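Local coordinates for SVP1-like protein 2 (Kluyveromyces lactis, PDB 4V16) that probably binds phosphatidylinositol 3,5-bisphosphate through a beta-propeller and so associates with membranes, at residues K93-V98 and V110-V115; D114-F119 and I132-V137; E139-L144 and V185-K190; L145-E150 and H157-Q162; A179-M184 and C197-T202. All coordinates share one frame; numbering follows the deposited sequence.

Contact 1: residues K93-V98 and V110-V115; sequences KLDAAV and VSQGDV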
# COMPACT_ATOMS: atom_id res chain seq x y z
N LYS A 93 9.47 -21.62 0.37
CA LYS A 93 8.58 -22.27 1.33
C LYS A 93 8.17 -21.31 2.44
O LYS A 93 9.02 -20.67 3.06
CB LYS A 93 9.26 -23.50 1.92
N LEU A 94 6.86 -21.22 2.67
CA LEU A 94 6.31 -20.36 3.72
C LEU A 94 5.75 -21.22 4.85
O LEU A 94 5.29 -22.34 4.62
CB LEU A 94 5.22 -19.45 3.15
CG LEU A 94 5.67 -18.54 2.01
CD1 LEU A 94 4.46 -17.84 1.40
CD2 LEU A 94 6.69 -17.52 2.50
N ASP A 95 5.78 -20.68 6.07
CA ASP A 95 5.42 -21.44 7.26
C ASP A 95 4.09 -20.99 7.87
O ASP A 95 3.53 -21.67 8.73
CB ASP A 95 6.53 -21.32 8.31
CG ASP A 95 7.87 -21.82 7.79
OD1 ASP A 95 8.13 -23.03 7.90
OD2 ASP A 95 8.64 -20.99 7.27
N ALA A 96 3.59 -19.84 7.42
CA ALA A 96 2.31 -19.32 7.89
C ALA A 96 1.60 -18.55 6.78
O ALA A 96 2.10 -18.44 5.67
CB ALA A 96 2.51 -18.44 9.11
N ALA A 97 0.42 -18.02 7.10
CA ALA A 97 -0.36 -17.26 6.14
C ALA A 97 0.25 -15.88 5.90
O ALA A 97 0.64 -15.20 6.85
CB ALA A 97 -1.80 -17.12 6.61
N VAL A 98 0.32 -15.48 4.64
CA VAL A 98 0.87 -14.19 4.27
C VAL A 98 -0.12 -13.07 4.57
O VAL A 98 -1.32 -13.20 4.31
CB VAL A 98 1.26 -14.15 2.78
CG1 VAL A 98 1.82 -12.79 2.40
CG2 VAL A 98 2.26 -15.25 2.47
N VAL A 110 8.52 -10.42 3.26
CA VAL A 110 7.27 -11.16 3.41
C VAL A 110 6.79 -11.12 4.85
O VAL A 110 7.57 -11.34 5.78
CB VAL A 110 7.43 -12.63 2.98
CG1 VAL A 110 6.06 -13.29 2.83
CG2 VAL A 110 8.21 -12.73 1.69
N SER A 111 5.51 -10.83 5.03
CA SER A 111 4.89 -10.81 6.35
C SER A 111 4.00 -12.05 6.51
O SER A 111 2.83 -12.03 6.13
CB SER A 111 4.08 -9.53 6.54
OG SER A 111 3.52 -9.47 7.84
N GLN A 112 4.57 -13.11 7.07
CA GLN A 112 3.84 -14.36 7.27
C GLN A 112 3.56 -14.60 8.75
O GLN A 112 4.47 -14.88 9.54
CB GLN A 112 4.62 -15.55 6.68
CG GLN A 112 6.11 -15.58 7.00
CD GLN A 112 6.78 -16.83 6.48
OE1 GLN A 112 6.12 -17.77 6.04
NE2 GLN A 112 8.11 -16.86 6.54
N GLY A 113 2.29 -14.49 9.13
CA GLY A 113 1.87 -14.72 10.49
C GLY A 113 2.34 -13.64 11.45
O GLY A 113 2.04 -12.46 11.26
N ASP A 114 3.08 -14.06 12.47
CA ASP A 114 3.52 -13.16 13.53
C ASP A 114 4.90 -12.57 13.22
O ASP A 114 5.51 -11.92 14.07
CB ASP A 114 3.55 -13.91 14.86
CG ASP A 114 3.65 -13.00 16.06
OD1 ASP A 114 3.28 -11.81 15.95
OD2 ASP A 114 4.10 -13.47 17.13
N VAL A 115 5.38 -12.80 12.00
CA VAL A 115 6.78 -12.60 11.66
C VAL A 115 7.00 -11.91 10.31
O VAL A 115 6.19 -12.06 9.39
CB VAL A 115 7.51 -13.97 11.66
CG1 VAL A 115 8.88 -13.87 11.02
CG2 VAL A 115 7.63 -14.51 13.08
O HOH W 1 10.02 -18.79 6.87

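Contact 2: residues D114-F119 and I132-V137; sequences DVISIF and IKFGGV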
# COMPACT_ATOMS: atom_id res chain seq x y z
N ASP A 114 3.08 -14.06 12.47
CA ASP A 114 3.52 -13.16 13.53
C ASP A 114 4.90 -12.57 13.22
O ASP A 114 5.51 -11.92 14.07
CB ASP A 114 3.55 -13.91 14.86
CG ASP A 114 3.65 -13.00 16.06
OD1 ASP A 114 3.28 -11.81 15.95
OD2 ASP A 114 4.10 -13.47 17.13
N VAL A 115 5.38 -12.80 12.00
CA VAL A 115 6.78 -12.60 11.66
C VAL A 115 7.00 -11.91 10.31
O VAL A 115 6.19 -12.06 9.39
CB VAL A 115 7.51 -13.97 11.66
CG1 VAL A 115 8.88 -13.87 11.02
CG2 VAL A 115 7.63 -14.51 13.08
N ILE A 116 8.10 -11.17 10.22
CA ILE A 116 8.55 -10.58 8.96
C ILE A 116 9.82 -11.28 8.47
O ILE A 116 10.83 -11.28 9.16
CB ILE A 116 8.84 -9.07 9.10
CG1 ILE A 116 7.57 -8.31 9.49
CG2 ILE A 116 9.41 -8.50 7.79
CD1 ILE A 116 7.80 -6.85 9.85
N SER A 117 9.75 -11.87 7.28
CA SER A 117 10.89 -12.55 6.67
C SER A 117 11.47 -11.71 5.54
O SER A 117 10.74 -11.05 4.81
CB SER A 117 10.49 -13.93 6.15
OG SER A 117 9.91 -14.71 7.18
N ILE A 118 12.80 -11.76 5.39
CA ILE A 118 13.49 -10.98 4.38
C ILE A 118 14.42 -11.86 3.55
O ILE A 118 15.47 -12.29 4.02
CB ILE A 118 14.31 -9.83 5.02
CG1 ILE A 118 13.38 -8.92 5.83
CG2 ILE A 118 15.05 -9.03 3.95
CD1 ILE A 118 14.10 -7.84 6.63
N PHE A 119 14.02 -12.13 2.31
CA PHE A 119 14.82 -12.92 1.38
C PHE A 119 15.56 -12.01 0.40
O PHE A 119 15.24 -10.83 0.28
CB PHE A 119 13.94 -13.90 0.60
CG PHE A 119 13.08 -14.78 1.47
CD1 PHE A 119 11.88 -14.31 1.97
CD2 PHE A 119 13.48 -16.07 1.78
CE1 PHE A 119 11.08 -15.12 2.77
CE2 PHE A 119 12.69 -16.88 2.58
CZ PHE A 119 11.49 -16.40 3.07
N ILE A 132 12.05 -11.38 11.95
CA ILE A 132 11.68 -10.31 12.87
C ILE A 132 10.23 -10.45 13.32
O ILE A 132 9.31 -10.37 12.51
CB ILE A 132 11.87 -8.92 12.22
CG1 ILE A 132 13.31 -8.75 11.72
CG2 ILE A 132 11.52 -7.81 13.22
CD1 ILE A 132 13.54 -7.50 10.90
N LYS A 133 10.04 -10.64 14.62
CA LYS A 133 8.70 -10.73 15.18
C LYS A 133 8.16 -9.31 15.40
O LYS A 133 8.89 -8.43 15.86
CB LYS A 133 8.71 -11.53 16.49
CG LYS A 133 7.33 -12.00 16.93
CD LYS A 133 7.41 -13.20 17.88
CE LYS A 133 7.73 -14.49 17.13
NZ LYS A 133 7.37 -15.70 17.93
N PHE A 134 6.89 -9.09 15.06
CA PHE A 134 6.33 -7.75 15.06
C PHE A 134 4.86 -7.73 15.48
O PHE A 134 4.28 -8.77 15.80
CB PHE A 134 6.49 -7.12 13.66
CG PHE A 134 5.50 -7.64 12.65
CD1 PHE A 134 5.40 -9.00 12.39
CD2 PHE A 134 4.69 -6.77 11.95
CE1 PHE A 134 4.50 -9.47 11.46
CE2 PHE A 134 3.78 -7.24 11.02
CZ PHE A 134 3.69 -8.59 10.77
N GLY A 135 4.26 -6.54 15.45
CA GLY A 135 2.95 -6.32 16.04
C GLY A 135 1.74 -6.54 15.14
O GLY A 135 0.61 -6.56 15.63
N GLY A 136 1.97 -6.68 13.84
CA GLY A 136 0.91 -7.01 12.90
C GLY A 136 0.79 -6.07 11.72
O GLY A 136 0.11 -6.39 10.74
N VAL A 137 1.45 -4.91 11.80
CA VAL A 137 1.45 -3.95 10.70
C VAL A 137 2.88 -3.64 10.29
O VAL A 137 3.77 -3.56 11.13
CB VAL A 137 0.71 -2.63 11.09
CG1 VAL A 137 0.15 -2.72 12.50
CG2 VAL A 137 1.62 -1.40 10.96

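Contact 3: residues E139-L144 and V185-K190; sequences EFANGL and VRLNRK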
# COMPACT_ATOMS: atom_id res chain seq x y z
N GLU A 139 5.51 -2.07 6.63
CA GLU A 139 5.65 -1.43 5.34
C GLU A 139 7.12 -1.48 4.94
O GLU A 139 8.00 -1.27 5.77
CB GLU A 139 5.14 0.02 5.39
CG GLU A 139 5.50 0.91 4.19
CD GLU A 139 4.43 0.93 3.11
OE1 GLU A 139 3.68 -0.07 2.99
OE2 GLU A 139 4.34 1.94 2.38
N PHE A 140 7.37 -1.76 3.67
CA PHE A 140 8.72 -1.69 3.13
C PHE A 140 8.72 -0.97 1.79
O PHE A 140 7.93 -1.29 0.90
CB PHE A 140 9.32 -3.09 2.96
CG PHE A 140 10.66 -3.09 2.30
CD1 PHE A 140 11.80 -2.73 3.00
CD2 PHE A 140 10.79 -3.45 0.97
CE1 PHE A 140 13.04 -2.73 2.39
CE2 PHE A 140 12.02 -3.45 0.35
CZ PHE A 140 13.15 -3.09 1.06
N ALA A 141 9.60 0.02 1.66
CA ALA A 141 9.68 0.81 0.44
C ALA A 141 11.04 1.48 0.31
O ALA A 141 11.49 2.19 1.21
CB ALA A 141 8.58 1.86 0.42
N ASN A 142 11.70 1.23 -0.82
CA ASN A 142 12.96 1.87 -1.14
C ASN A 142 14.05 1.53 -0.12
O ASN A 142 14.83 2.39 0.29
CB ASN A 142 12.77 3.39 -1.23
CG ASN A 142 13.70 4.05 -2.23
OD1 ASN A 142 13.98 3.49 -3.29
ND2 ASN A 142 14.19 5.24 -1.89
N GLY A 143 14.08 0.27 0.29
CA GLY A 143 15.10 -0.22 1.20
C GLY A 143 14.86 0.15 2.66
O GLY A 143 15.70 -0.13 3.52
N LEU A 144 13.71 0.76 2.93
CA LEU A 144 13.39 1.23 4.27
C LEU A 144 12.22 0.45 4.86
O LEU A 144 11.10 0.49 4.34
CB LEU A 144 13.06 2.73 4.24
CG LEU A 144 13.17 3.49 5.56
CD1 LEU A 144 14.61 3.51 6.06
CD2 LEU A 144 12.66 4.90 5.36
N VAL A 185 0.51 2.12 8.13
CA VAL A 185 1.70 2.93 7.95
C VAL A 185 1.94 3.15 6.46
O VAL A 185 1.65 2.28 5.65
CB VAL A 185 2.92 2.25 8.61
CG1 VAL A 185 4.22 2.63 7.92
CG2 VAL A 185 2.98 2.58 10.10
N ARG A 186 2.46 4.33 6.11
CA ARG A 186 2.74 4.65 4.72
C ARG A 186 3.99 5.52 4.56
O ARG A 186 4.05 6.64 5.06
CB ARG A 186 1.55 5.37 4.08
CG ARG A 186 0.41 4.47 3.64
CD ARG A 186 0.83 3.53 2.52
NE ARG A 186 -0.30 2.75 2.01
CZ ARG A 186 -0.77 1.66 2.60
NH1 ARG A 186 -0.22 1.19 3.71
NH2 ARG A 186 -1.80 1.02 2.06
N LEU A 187 4.98 4.98 3.86
CA LEU A 187 6.16 5.74 3.48
C LEU A 187 5.85 6.61 2.27
O LEU A 187 5.10 6.20 1.39
CB LEU A 187 7.32 4.80 3.17
CG LEU A 187 8.07 4.20 4.36
CD1 LEU A 187 8.76 2.91 3.96
CD2 LEU A 187 9.08 5.21 4.88
N ASN A 188 6.43 7.80 2.22
CA ASN A 188 6.31 8.64 1.03
C ASN A 188 7.16 8.06 -0.10
O ASN A 188 7.77 7.01 0.05
CB ASN A 188 6.72 10.09 1.33
CG ASN A 188 8.12 10.20 1.88
OD1 ASN A 188 8.81 9.20 2.09
ND2 ASN A 188 8.56 11.43 2.13
N ARG A 189 7.19 8.76 -1.23
CA ARG A 189 7.88 8.25 -2.41
C ARG A 189 9.39 8.19 -2.20
O ARG A 189 10.03 7.18 -2.52
CB ARG A 189 7.55 9.12 -3.63
CG ARG A 189 6.10 9.02 -4.07
CD ARG A 189 5.83 7.71 -4.80
NE ARG A 189 5.73 7.91 -6.25
CZ ARG A 189 4.59 8.15 -6.91
NH1 ARG A 189 3.44 8.23 -6.26
NH2 ARG A 189 4.62 8.31 -8.22
N LYS A 190 9.97 9.25 -1.66
CA LYS A 190 11.40 9.27 -1.36
C LYS A 190 11.72 8.26 -0.26
O LYS A 190 12.55 7.37 -0.46
CB LYS A 190 11.85 10.67 -0.95
CG LYS A 190 11.93 11.66 -2.09
CD LYS A 190 12.44 13.02 -1.62
CE LYS A 190 12.46 14.03 -2.76
NZ LYS A 190 12.92 15.38 -2.32

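Contact 4: residues L145-E150 and H157-Q162; sequences LVYSNE and HVTRLQ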
# COMPACT_ATOMS: atom_id res chain seq x y z
N LEU A 145 12.49 -0.27 5.95
CA LEU A 145 11.49 -1.13 6.59
C LEU A 145 10.88 -0.46 7.81
O LEU A 145 11.58 0.09 8.66
CB LEU A 145 12.13 -2.46 7.00
CG LEU A 145 11.23 -3.46 7.75
CD1 LEU A 145 10.06 -3.90 6.88
CD2 LEU A 145 12.05 -4.66 8.20
N VAL A 146 9.55 -0.51 7.89
CA VAL A 146 8.81 -0.02 9.04
C VAL A 146 7.87 -1.11 9.54
O VAL A 146 7.16 -1.73 8.76
CB VAL A 146 8.00 1.25 8.70
CG1 VAL A 146 7.23 1.74 9.93
CG2 VAL A 146 8.92 2.35 8.19
N TYR A 147 7.88 -1.34 10.85
CA TYR A 147 7.00 -2.33 11.46
C TYR A 147 6.69 -1.94 12.90
O TYR A 147 7.45 -1.20 13.53
CB TYR A 147 7.62 -3.73 11.39
CG TYR A 147 8.90 -3.89 12.19
CD1 TYR A 147 10.14 -3.62 11.61
CD2 TYR A 147 8.88 -4.31 13.51
CE1 TYR A 147 11.31 -3.76 12.33
CE2 TYR A 147 10.04 -4.46 14.24
CZ TYR A 147 11.26 -4.18 13.64
OH TYR A 147 12.42 -4.33 14.36
N SER A 148 5.57 -2.44 13.41
CA SER A 148 5.16 -2.16 14.78
C SER A 148 5.77 -3.16 15.75
O SER A 148 5.93 -4.34 15.43
CB SER A 148 3.63 -2.18 14.89
OG SER A 148 3.10 -3.41 14.42
N ASN A 149 6.14 -2.68 16.94
CA ASN A 149 6.68 -3.54 17.99
C ASN A 149 5.67 -4.63 18.36
O ASN A 149 4.47 -4.39 18.34
CB ASN A 149 7.05 -2.72 19.21
CG ASN A 149 7.65 -3.55 20.32
OD1 ASN A 149 6.92 -4.11 21.15
ND2 ASN A 149 8.97 -3.64 20.35
N GLU A 150 6.16 -5.82 18.69
CA GLU A 150 5.28 -6.97 18.86
C GLU A 150 4.45 -6.92 20.14
O GLU A 150 3.44 -7.63 20.25
CB GLU A 150 6.08 -8.28 18.82
CG GLU A 150 7.07 -8.45 19.95
CD GLU A 150 7.56 -9.89 20.10
OE1 GLU A 150 6.76 -10.82 19.84
OE2 GLU A 150 8.73 -10.09 20.48
N HIS A 157 9.21 0.54 14.64
CA HIS A 157 10.64 0.53 14.35
C HIS A 157 10.86 0.99 12.91
O HIS A 157 10.15 0.56 12.00
CB HIS A 157 11.23 -0.86 14.55
CG HIS A 157 11.10 -1.38 15.94
ND1 HIS A 157 12.13 -1.33 16.86
CD2 HIS A 157 10.06 -1.97 16.58
CE1 HIS A 157 11.73 -1.86 18.00
NE2 HIS A 157 10.48 -2.26 17.86
N VAL A 158 11.84 1.87 12.71
CA VAL A 158 12.22 2.34 11.38
C VAL A 158 13.68 2.00 11.12
O VAL A 158 14.58 2.57 11.76
CB VAL A 158 11.99 3.85 11.23
CG1 VAL A 158 12.35 4.31 9.82
CG2 VAL A 158 10.55 4.21 11.55
N THR A 159 13.91 1.09 10.18
CA THR A 159 15.26 0.59 9.91
C THR A 159 15.57 0.55 8.42
O THR A 159 14.68 0.34 7.59
CB THR A 159 15.45 -0.83 10.48
OG1 THR A 159 14.24 -1.58 10.33
CG2 THR A 159 15.82 -0.77 11.95
N ARG A 160 16.84 0.76 8.09
CA ARG A 160 17.32 0.71 6.72
C ARG A 160 18.02 -0.62 6.46
O ARG A 160 18.95 -0.99 7.18
CB ARG A 160 18.28 1.87 6.45
CG ARG A 160 18.78 1.98 5.01
CD ARG A 160 17.91 2.92 4.18
NE ARG A 160 17.86 4.27 4.75
CZ ARG A 160 17.23 5.30 4.19
NH1 ARG A 160 16.60 5.15 3.04
NH2 ARG A 160 17.24 6.48 4.79
N LEU A 161 17.59 -1.33 5.42
CA LEU A 161 18.23 -2.59 5.05
C LEU A 161 19.57 -2.31 4.37
O LEU A 161 19.61 -1.85 3.23
CB LEU A 161 17.32 -3.41 4.13
CG LEU A 161 15.91 -3.70 4.65
CD1 LEU A 161 15.24 -4.76 3.79
CD2 LEU A 161 15.93 -4.13 6.11
N GLN A 162 20.66 -2.58 5.09
CA GLN A 162 22.00 -2.34 4.58
C GLN A 162 22.62 -3.62 4.02
O GLN A 162 22.18 -4.13 3.00
CB GLN A 162 22.88 -1.77 5.69

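Contact 5: residues A179-M184 and C197-T202; sequences ANPVKM and CSQDGT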
# COMPACT_ATOMS: atom_id res chain seq x y z
N ALA A 179 -0.89 6.37 21.25
CA ALA A 179 -1.28 5.74 22.50
C ALA A 179 -1.95 4.40 22.21
O ALA A 179 -1.57 3.37 22.76
CB ALA A 179 -2.21 6.64 23.29
N ASN A 180 -2.95 4.44 21.34
CA ASN A 180 -3.61 3.22 20.88
C ASN A 180 -2.77 2.52 19.82
O ASN A 180 -1.88 3.14 19.23
CB ASN A 180 -5.00 3.57 20.32
CG ASN A 180 -5.95 4.05 21.40
OD1 ASN A 180 -5.95 3.53 22.52
ND2 ASN A 180 -6.76 5.04 21.07
N PRO A 181 -3.03 1.22 19.58
CA PRO A 181 -2.25 0.47 18.59
C PRO A 181 -2.30 1.07 17.18
O PRO A 181 -3.36 1.47 16.71
CB PRO A 181 -2.89 -0.92 18.61
CG PRO A 181 -4.16 -0.78 19.36
CD PRO A 181 -3.97 0.35 20.30
N VAL A 182 -1.14 1.11 16.52
CA VAL A 182 -1.04 1.59 15.15
C VAL A 182 -1.80 0.67 14.21
O VAL A 182 -1.64 -0.55 14.26
CB VAL A 182 0.43 1.67 14.70
CG1 VAL A 182 0.54 2.08 13.24
CG2 VAL A 182 1.20 2.64 15.58
N LYS A 183 -2.61 1.25 13.33
CA LYS A 183 -3.41 0.46 12.40
C LYS A 183 -2.68 0.23 11.09
O LYS A 183 -2.59 -0.90 10.61
CB LYS A 183 -4.76 1.14 12.13
CG LYS A 183 -5.70 0.26 11.32
CD LYS A 183 -7.13 0.76 11.37
CE LYS A 183 -8.09 -0.29 10.81
NZ LYS A 183 -8.08 -1.55 11.61
N MET A 184 -2.16 1.30 10.49
CA MET A 184 -1.38 1.17 9.27
C MET A 184 -0.31 2.25 9.16
O MET A 184 -0.24 3.18 9.98
CB MET A 184 -2.28 1.21 8.04
CG MET A 184 -3.07 2.49 7.87
SD MET A 184 -3.98 2.49 6.31
CE MET A 184 -2.64 2.71 5.14
N CYS A 197 -1.52 6.08 11.63
CA CYS A 197 -2.85 6.23 12.23
C CYS A 197 -3.14 5.07 13.18
O CYS A 197 -2.38 4.11 13.25
CB CYS A 197 -3.93 6.30 11.16
SG CYS A 197 -4.21 4.75 10.28
N SER A 198 -4.27 5.17 13.89
CA SER A 198 -4.65 4.18 14.89
C SER A 198 -6.04 3.62 14.66
O SER A 198 -6.65 3.84 13.61
CB SER A 198 -4.58 4.80 16.29
OG SER A 198 -3.33 5.40 16.51
N GLN A 199 -6.54 2.90 15.65
CA GLN A 199 -7.89 2.35 15.61
C GLN A 199 -8.91 3.48 15.63
O GLN A 199 -9.95 3.39 14.97
CB GLN A 199 -8.11 1.41 16.79
CG GLN A 199 -7.10 0.28 16.88
CD GLN A 199 -7.21 -0.69 15.71
OE1 GLN A 199 -8.31 -1.02 15.26
NE2 GLN A 199 -6.07 -1.15 15.21
N ASP A 200 -8.61 4.53 16.39
CA ASP A 200 -9.49 5.69 16.46
C ASP A 200 -9.65 6.32 15.08
O ASP A 200 -10.75 6.68 14.68
CB ASP A 200 -8.94 6.72 17.45
CG ASP A 200 -8.76 6.16 18.85
OD1 ASP A 200 -9.33 5.09 19.14
OD2 ASP A 200 -8.05 6.80 19.65
N GLY A 201 -8.53 6.44 14.37
CA GLY A 201 -8.53 7.05 13.05
C GLY A 201 -8.81 8.54 13.11
O GLY A 201 -9.13 9.16 12.10
N THR A 202 -8.70 9.11 14.31
CA THR A 202 -8.97 10.53 14.50
C THR A 202 -7.74 11.38 14.18
O THR A 202 -7.87 12.49 13.65
CB THR A 202 -9.42 10.82 15.95
OG1 THR A 202 -8.50 10.23 16.87
CG2 THR A 202 -10.81 10.27 16.20

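Contact 1: residues K93-V98 and V110-V115
Gln112 sends its side chain out of strand 107-112 toward loop 93-98, and OE1 of its amide receives the backbone N-H of Asp95. The bond is nearly straight (Asp95 N to Gln112 OE1 2.9 Å, 162° at the hydrogen). With CG between the backbone N and the carbonyl carbon (chi1 45°) and the chain extended beyond it, the amide lies across Leu94, whose CD2 is 3.6 Å from Gln112 OE1. The packed side continues from Leu94 to the valines: Val110 CG1 is 4.3 Å from Leu94 CD2 and also 4.3 Å from Val98 CG1, and Leu78 of the neighbouring blade touches both Leu94 and Val110. Loop 93-98 is the link between two blades of the propeller, leaving the last strand of one and leading into strand 98-103, the first of the next. Gly113 occupies a type II' turn with positive phi, and its N donates to Ala97 O at 2.9 Å. The other side is looser and faces solvent. Ala96 offers only its methyl group, CB 4.0 Å from Gly113 N, and Asp95 meets the glutamine through a water, which donates to Asp95 OD2 (2.6 Å) and accepts from Gln112 NE2. Gln112 NE2 also bonds Ser117 OG on the adjoining strand.

Contact 2: residues D114-F119 and I132-V137
Asp114-Phe119 and Ile132-Val137 run antiparallel, with Ile116 and Ile132 forming a hydrogen-bonded pair (Ile116 N to Ile132 O 2.7 Å, Ile132 N to Ile116 O 3.0 Å) and Val115 and Lys133 the non-hydrogen-bonded pair beside it. A further, longer bond from Phe134 N to Asp114 O (3.3 Å) carries the pairing one step on. On the face of the sheet that holds the two isoleucines, a chi1 of 77°, which sets CG astride the N and C of its own backbone, swings the Phe134 ring back over the neighbouring strand. The ring takes Ile116 squarely over one face: CG1 stands 3.7 Å from the ring centroid in a CH-pi contact, close to the ring normal. Gly136 N lies over the opposite face, offset toward the rim, while Val115 N sits in the plane at the edge, 3.5 Å from Phe134 CE1. Ile118 CD1 and Ile132 CD1 extend the apolar face, and Tyr147 of the next blade touches Ile116, Ile132 and Phe134 together.

The opposite face is mixed: Val115 CG2 lies against Lys133 CE, and beside them the Asp114 carboxylate crosses the lysine chain at a slant. It is the lysine's methylenes that meet it: Asp114 OD2 is 3.4 Å from Lys133 CD but 4.0 Å from Lys133 NZ. The hairpin closing the third blade thus has an apolar side facing the next blade and an exposed side where opposite charges are near enough to attract, but without a salt bridge they probably fix the lysine end little; the defined bonds here are those of the backbone.

Contact 3: residues E139-L144 and V185-K190
Glu139 and Leu187 meet where the innermost strands of two successive blades of the seven-bladed propeller lie next to each other. Strands 139-141 and 185-187 point almost the same way (7° between their directions), but their axes are 7.2 Å apart, so they are joined through side chains and not as partners in one sheet. Leu187 and Glu139 carry most of the contact. Leu187 CD1 is 3.7 Å from Ala141 CB, and Leu187 CD2 meets Leu144 CD2 at 3.6 Å, the two leucines crossing at about a right angle. Leu144 ends the type I' turn that begins at Ala141, so both sides of that turn rest on the same leucine.

Glu139 and Leu187 lie alongside each other, reaching in opposite senses, with Glu139 CG 3.8 Å from Leu187 CD1. A bend at chi2 brings the carboxylate round to the second strand, where Glu139 OE2 accepts a weak bond from Leu187 N (3.4 Å). The carboxylate plane is only 11° from that of the Arg186 guanidinium, yet OE1 lies well out of the guanidinium plane and no N-H of Arg186 points at it; the charges are merely near, Glu139 OE1 to Arg186 NH1 4.2 Å. Arg186 instead makes its salt bridge to Asp229 of the following blade and gives NH1 to Val185 O. Were Glu139 cut back to an alanine, Leu187 N would probably lose this weak acceptor and Arg186 the negative charge near its NH1. At the turn, further along, Asn142 ND2 points to the backbone of the other segment and makes a weak bond to Lys190 O at 3.0 Å.

Contact 4: residues L145-E150 and H157-Q162
Tyr147 and His157 come together through opposite first torsions: a chi1 of 64° tucks the tyrosine ring in over its own backbone, flanked by N and C, while the histidine CG lies anti to the carbonyl carbon (chi1 -61°). The two rings end up nearly parallel, planes 15° apart, but displaced along their planes until little of one lies over the other, with centroids 4.8 Å apart. From the histidine it is CB, more than the ring, that lies over the tyrosine face, toward the rim and 3.7 Å from the Tyr147 centroid in a CH-pi contact. Tyr147 OH in turn lies over the rim of the imidazole face.

At its edge the imidazole is held by Asn149. The nearly straight bond from Asn149 ND2 to His157 NE2 (3.2 Å) lies in the ring plane and in the amide plane, so NE2 acts as acceptor and the ring proton is probably on ND1. Asn149 OD1 takes the backbone N-H groups of Phe151 and Asn152, which fixes the amide for this role. Replacing Tyr147 with a serine would probably take the aromatic cover from His157, leaving Asn149 alone among these partners to hold its ring, and open a gap beside Ile116 and Phe134 of the preceding blade. On the reverse face Val146 and Val158 lie side by side, CG2 to CG2 4.2 Å. Backbone bonds join Leu145 with Thr159 and Tyr147 with His157 in both directions, the shortest from His157 N to Tyr147 O at 2.7 Å. This is the regular antiparallel hairpin formed by the two middle strands of a four-stranded propeller blade.

Contact 5: residues A179-M184 and C197-T202
Asn180 and Asp200 cross at about a right angle, the amide turned 83° against the carboxylate. Asn180 ND2 approaches Asp200 OD2 to 2.6 Å, but the N-H points well off the oxygen (118° at the hydrogen), so the bond is weak. Next along, the Pro181 ring meets the side chain of Gln199, also nearly perpendicular, through a carbon contact (Pro181 CG to Gln199 CG 4.0 Å). Lys183 is the third of these crossings. Its CG is anti to the backbone N, its CB rests 3.6 Å from Ser198 O, and the chain runs extended across Gln199 until a bend at the last torsion leaves Lys183 NZ 3.7 Å from Gln199 OE1, too long for a bond.

The far end is apolar: Met184 CG and Cys197 SG touch at 3.5 Å, and both residues pack against Met230 on the first strand of the following blade. Between these groups the backbones pair loosely, with one good bond, from Lys183 N to Cys197 O (2.9 Å, 168°). The two segments are the beginning of the first strand and the end of the second strand of the fifth blade, within the repeat WD 1.

The chemistry changes along the contact, from partly exposed amides and charges at the open end of the hairpin to sulfur and methylene groups beside the next blade. With its polar pairs weak or merely near, cohesion here probably owes much to that one backbone bond and to the contact of Met184 with Cys197.

Overall arrangement
The contacts follow the chain through three successive blades of the seven-bladed propeller. Contact 1 ties the inter-blade loop to the third blade, and contact 2, centred about 8 Å away, shares Asp114 and Val115 with it and closes that blade's sheet. Contact 4 pairs the middle strands of the fourth blade and touches contact 2 (centres about 9 Å apart) through backbone bonds of Gly135 and Val137 to Ser148. Contact 3 joins the innermost strands of the fourth and fifth blades, with contact 4 nested in the loop it closes. Contact 5 uses strand 182-187 nearer its start, its centre about 19 Å from that of contact 3. Hairpin pairing builds these blades; side chains, with some backbone bonds at Ser148, join neighbours.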